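Local coordinates for mandelate racemase/muconate lactonizing protein (Alicyclobacillus acidocaldarius LAA1, PDB 3QLD) that belongs to the mandelate racemase/muconate lactonizing branch of the enolase superfamily, pairing an enolase-like N-terminal domain with a TIM-barrel-like C-terminal domain, at residues L209-P223 and L235-S248. Residues are numbered along the deposited sequence; the frame is centred on the assembly and turned at random.
With SO4 (sulfate ion), chain F.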
loop_
_atom_site.group_PDB
_atom_site.type_symbol
_atom_site.label_atom_id
_atom_site.label_comp_id
_atom_site.label_asym_id
_atom_site.label_seq_id
_atom_site.Cartn_x
_atom_site.Cartn_y
_atom_site.Cartn_z
ATOM N N LEU A 209 17.915 19.764 -13.614
ATOM C CA LEU A 209 18.146 18.371 -13.900
ATOM C C LEU A 209 18.624 18.201 -15.349
ATOM O O LEU A 209 19.434 17.318 -15.682
ATOM C CB LEU A 209 16.837 17.573 -13.705
ATOM C CG LEU A 209 16.507 17.335 -12.209
ATOM C CD1 LEU A 209 15.073 16.688 -12.032
ATOM C CD2 LEU A 209 17.530 16.406 -11.561
ATOM N N ARG A 210 18.091 19.032 -16.227
ATOM C CA ARG A 210 18.480 18.946 -17.646
ATOM C C ARG A 210 19.982 19.311 -17.832
ATOM O O ARG A 210 20.657 18.754 -18.685
ATOM C CB ARG A 210 17.615 19.893 -18.459
ATOM C CG ARG A 210 18.125 20.146 -19.983
ATOM C CD ARG A 210 18.050 18.935 -21.000
ATOM N NE ARG A 210 18.449 19.437 -22.332
ATOM C CZ ARG A 210 19.360 18.863 -23.140
ATOM N NH1 ARG A 210 19.987 17.726 -22.791
ATOM N NH2 ARG A 210 19.636 19.433 -24.325
ATOM N N GLN A 211 20.486 20.197 -16.979
ATOM C CA GLN A 211 21.936 20.610 -17.008
ATOM C C GLN A 211 22.808 19.388 -16.734
ATOM O O GLN A 211 24.000 19.315 -17.167
ATOM C CB GLN A 211 22.239 21.689 -15.965
ATOM C CG GLN A 211 21.630 23.123 -16.090
ATOM C CD GLN A 211 21.830 23.962 -14.759
ATOM O OE1 GLN A 211 22.770 23.723 -13.989
ATOM N NE2 GLN A 211 20.914 24.895 -14.483
ATOM N N LEU A 212 22.230 18.424 -16.011
ATOM C CA LEU A 212 22.920 17.197 -15.710
ATOM C C LEU A 212 23.156 16.261 -16.866
ATOM O O LEU A 212 24.020 15.405 -16.791
ATOM C CB LEU A 212 22.328 16.440 -14.482
ATOM C CG LEU A 212 22.171 17.283 -13.217
ATOM C CD1 LEU A 212 21.514 16.337 -12.163
ATOM C CD2 LEU A 212 23.536 17.794 -12.684
ATOM N N ASP A 213 22.434 16.423 -17.970
ATOM C CA ASP A 213 22.639 15.558 -19.129
ATOM C C ASP A 213 24.072 15.665 -19.654
ATOM O O ASP A 213 24.550 14.748 -20.336
ATOM C CB ASP A 213 21.686 16.007 -20.257
ATOM C CG ASP A 213 20.262 15.480 -20.073
ATOM O OD1 ASP A 213 20.009 14.634 -19.169
ATOM O OD2 ASP A 213 19.380 15.946 -20.835
ATOM N N ALA A 214 24.738 16.762 -19.335
ATOM C CA ALA A 214 26.104 16.959 -19.884
ATOM C C ALA A 214 27.118 15.928 -19.322
ATOM O O ALA A 214 28.187 15.723 -19.919
ATOM C CB ALA A 214 26.556 18.367 -19.675
ATOM N N TYR A 215 26.762 15.255 -18.206
ATOM C CA TYR A 215 27.692 14.368 -17.502
ATOM C C TYR A 215 27.577 12.895 -17.698
ATOM O O TYR A 215 28.323 12.131 -17.023
ATOM C CB TYR A 215 27.725 14.746 -16.001
ATOM C CG TYR A 215 27.907 16.214 -15.834
ATOM C CD1 TYR A 215 29.101 16.834 -16.221
ATOM C CD2 TYR A 215 26.893 17.019 -15.348
ATOM C CE1 TYR A 215 29.265 18.222 -16.100
ATOM C CE2 TYR A 215 27.032 18.377 -15.246
ATOM C CZ TYR A 215 28.239 18.978 -15.630
ATOM O OH TYR A 215 28.394 20.350 -15.514
ATOM N N ASP A 216 26.636 12.496 -18.567
ATOM C CA ASP A 216 26.421 11.118 -18.960
ATOM C C ASP A 216 26.219 10.143 -17.775
ATOM O O ASP A 216 26.848 9.104 -17.723
ATOM C CB ASP A 216 27.562 10.657 -19.909
ATOM C CG ASP A 216 27.757 11.615 -21.100
ATOM O OD1 ASP A 216 26.897 12.527 -21.359
ATOM O OD2 ASP A 216 28.798 11.448 -21.780
ATOM N N LEU A 217 25.324 10.516 -16.839
ATOM C CA LEU A 217 24.918 9.642 -15.708
ATOM C C LEU A 217 24.279 8.414 -16.255
ATOM O O LEU A 217 23.575 8.488 -17.240
ATOM C CB LEU A 217 23.912 10.420 -14.806
ATOM C CG LEU A 217 24.425 11.654 -14.103
ATOM C CD1 LEU A 217 23.282 12.452 -13.469
ATOM C CD2 LEU A 217 25.463 11.268 -13.015
ATOM N N GLN A 218 24.475 7.296 -15.606
ATOM C CA GLN A 218 23.794 6.082 -15.960
ATOM C C GLN A 218 22.256 6.216 -15.754
ATOM O O GLN A 218 21.474 5.655 -16.528
ATOM C CB GLN A 218 24.369 4.965 -15.107
ATOM C CG GLN A 218 23.974 3.599 -15.540
ATOM C CD GLN A 218 24.625 2.544 -14.669
ATOM O OE1 GLN A 218 24.083 2.164 -13.616
ATOM N NE2 GLN A 218 25.817 2.124 -15.054
ATOM N N PHE A 219 21.877 6.966 -14.719
ATOM C CA PHE A 219 20.440 7.289 -14.413
ATOM C C PHE A 219 20.412 8.323 -13.270
ATOM O O PHE A 219 21.444 8.573 -12.611
ATOM C CB PHE A 219 19.636 6.022 -13.999
ATOM C CG PHE A 219 20.262 5.246 -12.830
ATOM C CD1 PHE A 219 20.054 5.660 -11.507
ATOM C CD2 PHE A 219 20.996 4.081 -13.077
ATOM C CE1 PHE A 219 20.660 4.961 -10.436
ATOM C CE2 PHE A 219 21.578 3.340 -12.010
ATOM C CZ PHE A 219 21.369 3.796 -10.697
ATOM N N ILE A 220 19.219 8.935 -13.087
ATOM C CA ILE A 220 18.887 9.806 -11.952
ATOM C C ILE A 220 17.726 9.030 -11.315
ATOM O O ILE A 220 16.728 8.794 -11.988
ATOM C CB ILE A 220 18.471 11.226 -12.373
ATOM C CG1 ILE A 220 19.672 11.964 -13.036
ATOM C CG2 ILE A 220 17.904 12.054 -11.100
ATOM C CD1 ILE A 220 19.285 13.249 -13.679
ATOM N N GLU A 221 17.885 8.609 -10.038
ATOM C CA GLU A 221 16.860 7.800 -9.393
ATOM C C GLU A 221 15.855 8.690 -8.635
ATOM O O GLU A 221 16.254 9.657 -7.983
ATOM C CB GLU A 221 17.571 6.904 -8.368
ATOM C CG GLU A 221 16.673 5.797 -7.775
ATOM C CD GLU A 221 17.516 4.769 -7.042
ATOM O OE1 GLU A 221 18.701 5.047 -6.755
ATOM O OE2 GLU A 221 17.010 3.694 -6.768
ATOM N N GLN A 222 14.566 8.367 -8.767
ATOM C CA GLN A 222 13.473 9.024 -7.967
ATOM C C GLN A 222 13.585 10.538 -7.893
ATOM O O GLN A 222 13.684 11.128 -6.828
ATOM C CB GLN A 222 13.450 8.355 -6.572
ATOM C CG GLN A 222 12.981 6.845 -6.591
ATOM C CD GLN A 222 11.482 6.570 -6.868
ATOM O OE1 GLN A 222 11.135 5.538 -7.465
ATOM N NE2 GLN A 222 10.596 7.497 -6.481
ATOM N N PRO A 223 13.578 11.237 -9.066
ATOM C CA PRO A 223 13.797 12.655 -9.046
ATOM C C PRO A 223 12.618 13.399 -8.332
ATOM O O PRO A 223 12.842 14.344 -7.608
ATOM C CB PRO A 223 13.813 13.030 -10.540
ATOM C CG PRO A 223 13.171 11.954 -11.234
ATOM C CD PRO A 223 13.532 10.722 -10.454
ATOM N N LEU A 235 8.910 15.056 -17.308
ATOM C CA LEU A 235 10.320 15.256 -16.992
ATOM C C LEU A 235 11.182 14.285 -17.791
ATOM O O LEU A 235 12.193 14.677 -18.346
ATOM C CB LEU A 235 10.541 15.108 -15.469
ATOM C CG LEU A 235 12.017 15.152 -15.050
ATOM C CD1 LEU A 235 12.575 16.589 -15.199
ATOM C CD2 LEU A 235 12.113 14.699 -13.559
ATOM N N GLN A 236 10.826 13.007 -17.832
ATOM C CA GLN A 236 11.664 12.020 -18.575
ATOM C C GLN A 236 11.757 12.369 -20.045
ATOM O O GLN A 236 12.865 12.301 -20.651
ATOM C CB GLN A 236 11.160 10.594 -18.407
ATOM C CG GLN A 236 11.938 9.537 -19.194
ATOM C CD GLN A 236 13.435 9.379 -18.770
ATOM O OE1 GLN A 236 13.768 8.365 -18.185
ATOM N NE2 GLN A 236 14.315 10.373 -19.084
ATOM N N ALA A 237 10.635 12.878 -20.607
ATOM C CA ALA A 237 10.609 13.294 -22.066
ATOM C C ALA A 237 11.604 14.424 -22.337
ATOM O O ALA A 237 12.170 14.494 -23.445
ATOM C CB ALA A 237 9.182 13.727 -22.519
ATOM N N SER A 238 11.876 15.236 -21.298
ATOM C CA SER A 238 12.784 16.406 -21.409
ATOM C C SER A 238 14.276 16.116 -21.110
ATOM O O SER A 238 15.160 16.959 -21.382
ATOM C CB SER A 238 12.325 17.543 -20.514
ATOM O OG SER A 238 12.542 17.252 -19.095
ATOM N N LEU A 239 14.525 14.932 -20.584
ATOM C CA LEU A 239 15.868 14.508 -20.141
ATOM C C LEU A 239 16.452 13.457 -21.061
ATOM O O LEU A 239 15.827 12.418 -21.416
ATOM C CB LEU A 239 15.815 13.912 -18.698
ATOM C CG LEU A 239 15.537 14.874 -17.539
ATOM C CD1 LEU A 239 15.454 14.051 -16.256
ATOM C CD2 LEU A 239 16.630 15.924 -17.395
ATOM N N ARG A 240 17.688 13.696 -21.463
ATOM C CA ARG A 240 18.434 12.671 -22.197
ATOM C C ARG A 240 18.898 11.531 -21.264
ATOM O O ARG A 240 18.991 10.347 -21.680
ATOM C CB ARG A 240 19.645 13.271 -22.955
ATOM C CG ARG A 240 19.277 14.468 -23.877
ATOM C CD ARG A 240 18.260 14.103 -25.021
ATOM N NE ARG A 240 16.837 13.993 -24.667
ATOM C CZ ARG A 240 15.956 15.005 -24.599
ATOM N NH1 ARG A 240 16.328 16.268 -24.853
ATOM N NH2 ARG A 240 14.698 14.756 -24.247
ATOM N N THR A 241 19.184 11.889 -20.024
ATOM C CA THR A 241 19.556 10.893 -18.970
ATOM C C THR A 241 18.353 10.006 -18.578
ATOM O O THR A 241 17.246 10.537 -18.360
ATOM C CB THR A 241 20.047 11.649 -17.737
ATOM O OG1 THR A 241 21.071 12.570 -18.127
ATOM C CG2 THR A 241 20.551 10.677 -16.506
ATOM N N PRO A 242 18.537 8.681 -18.470
ATOM C CA PRO A 242 17.438 7.836 -18.052
ATOM C C PRO A 242 17.025 8.180 -16.608
ATOM O O PRO A 242 17.883 8.457 -15.741
ATOM C CB PRO A 242 18.078 6.441 -18.050
ATOM C CG PRO A 242 19.168 6.537 -19.085
ATOM C CD PRO A 242 19.750 7.857 -18.747
ATOM N N VAL A 243 15.700 8.157 -16.380
ATOM C CA VAL A 243 15.200 8.165 -14.997
ATOM C C VAL A 243 15.109 6.723 -14.531
ATOM O O VAL A 243 14.702 5.863 -15.279
ATOM C CB VAL A 243 13.780 8.829 -14.924
ATOM C CG1 VAL A 243 13.166 8.604 -13.530
ATOM C CG2 VAL A 243 13.939 10.307 -15.250
ATOM N N CYS A 244 15.462 6.482 -13.258
ATOM C CA CYS A 244 15.334 5.176 -12.620
ATOM C C CYS A 244 14.272 5.279 -11.521
ATOM O O CYS A 244 14.269 6.249 -10.783
ATOM C CB CYS A 244 16.636 4.839 -11.928
ATOM S SG CYS A 244 16.578 3.220 -11.117
ATOM N N LEU A 245 13.364 4.304 -11.459
ATOM C CA LEU A 245 12.409 4.292 -10.371
ATOM C C LEU A 245 12.721 3.093 -9.471
ATOM O O LEU A 245 13.074 2.006 -9.956
ATOM C CB LEU A 245 10.960 4.212 -10.887
ATOM C CG LEU A 245 10.575 5.396 -11.783
ATOM C CD1 LEU A 245 9.085 5.167 -12.258
ATOM C CD2 LEU A 245 10.705 6.714 -11.096
ATOM N N ASP A 246 12.536 3.308 -8.169
ATOM C CA ASP A 246 12.690 2.237 -7.159
ATOM C C ASP A 246 11.258 2.137 -6.560
ATOM O O ASP A 246 10.468 1.355 -7.078
ATOM C CB ASP A 246 13.810 2.628 -6.178
ATOM C CG ASP A 246 13.911 1.760 -4.936
ATOM O OD1 ASP A 246 13.232 0.751 -4.822
ATOM O OD2 ASP A 246 14.700 2.135 -4.057
ATOM N N GLU A 247 10.952 2.945 -5.560
ATOM C CA GLU A 247 9.715 2.741 -4.738
ATOM C C GLU A 247 8.452 3.144 -5.490
ATOM O O GLU A 247 7.352 2.644 -5.207
ATOM C CB GLU A 247 9.844 3.347 -3.304
ATOM C CG GLU A 247 9.821 4.859 -3.271
ATOM C CD GLU A 247 11.242 5.460 -3.353
ATOM O OE1 GLU A 247 11.356 6.620 -2.936
ATOM O OE2 GLU A 247 12.234 4.781 -3.795
ATOM N N SER A 248 8.628 3.960 -6.534
ATOM C CA SER A 248 7.498 4.303 -7.407
ATOM C C SER A 248 6.958 3.175 -8.221
ATOM O O SER A 248 5.931 3.367 -8.870
ATOM C CB SER A 248 7.864 5.452 -8.359
ATOM O OG SER A 248 8.015 6.661 -7.652
HETATM S S SO4 F . 22.085 16.914 -25.881
HETATM O O1 SO4 F . 22.124 16.433 -24.487
HETATM O O2 SO4 F . 22.993 18.066 -26.016
HETATM O O3 SO4 F . 22.449 15.809 -26.755
HETATM O O4 SO4 F . 20.727 17.329 -26.176
HETATM O O HOH W 1 23.733 12.706 -17.486
#
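Leu209 CD1 meets Leu235 CD2 at 3.9 Å, the two side chains crossing at about a right angle where helices 206-211 and 229-238 pack. Arg210 grips a sulfate with NH1 and NH2, while NH1 also forms a salt bridge to Asp213 OD2, which uses its anti lone pair. That carboxylate accepts bonds from the backbone after helix 229-238: OD2 takes Arg240 N from above its plane (2.9 Å), and OD1 accepts both Thr241 N and Thr241 OG1 (2.5 Å for OG1) from one face; with the Arg210 bond, four bonds hold it, two to each oxygen. A water ties Thr241 OG1 to Leu212 O and Leu217 N. Phe219 receives Cys244 SG over one ring face, 4.5 Å from its centroid, and stacks on Trp295. Strands 220-221 and 243-245 run parallel, joined by helix 229-238 in a beta-alpha-beta unit of the barrel; the hydrogen bond from Cys244 N to Ile220 O is nearly straight (169°). Glu221 OE2, bonded to Asn268, lies 3.9 Å from Asp246 OD2; Lys169 pairs with Glu221 OE1, Lys270 with Asp246 OD2, Arg273 and Tyr56 with Asp246 OD1. Gln222, bent at chi2 (-72°), gives OE1 to Asp246 N in its carbonyl plane (2.7 Å) and Ser248 N, and NE2 to Ser248 OG; the Glu247 carboxylate stacks on its amide. Pro223 CG rests on Leu235 CD2.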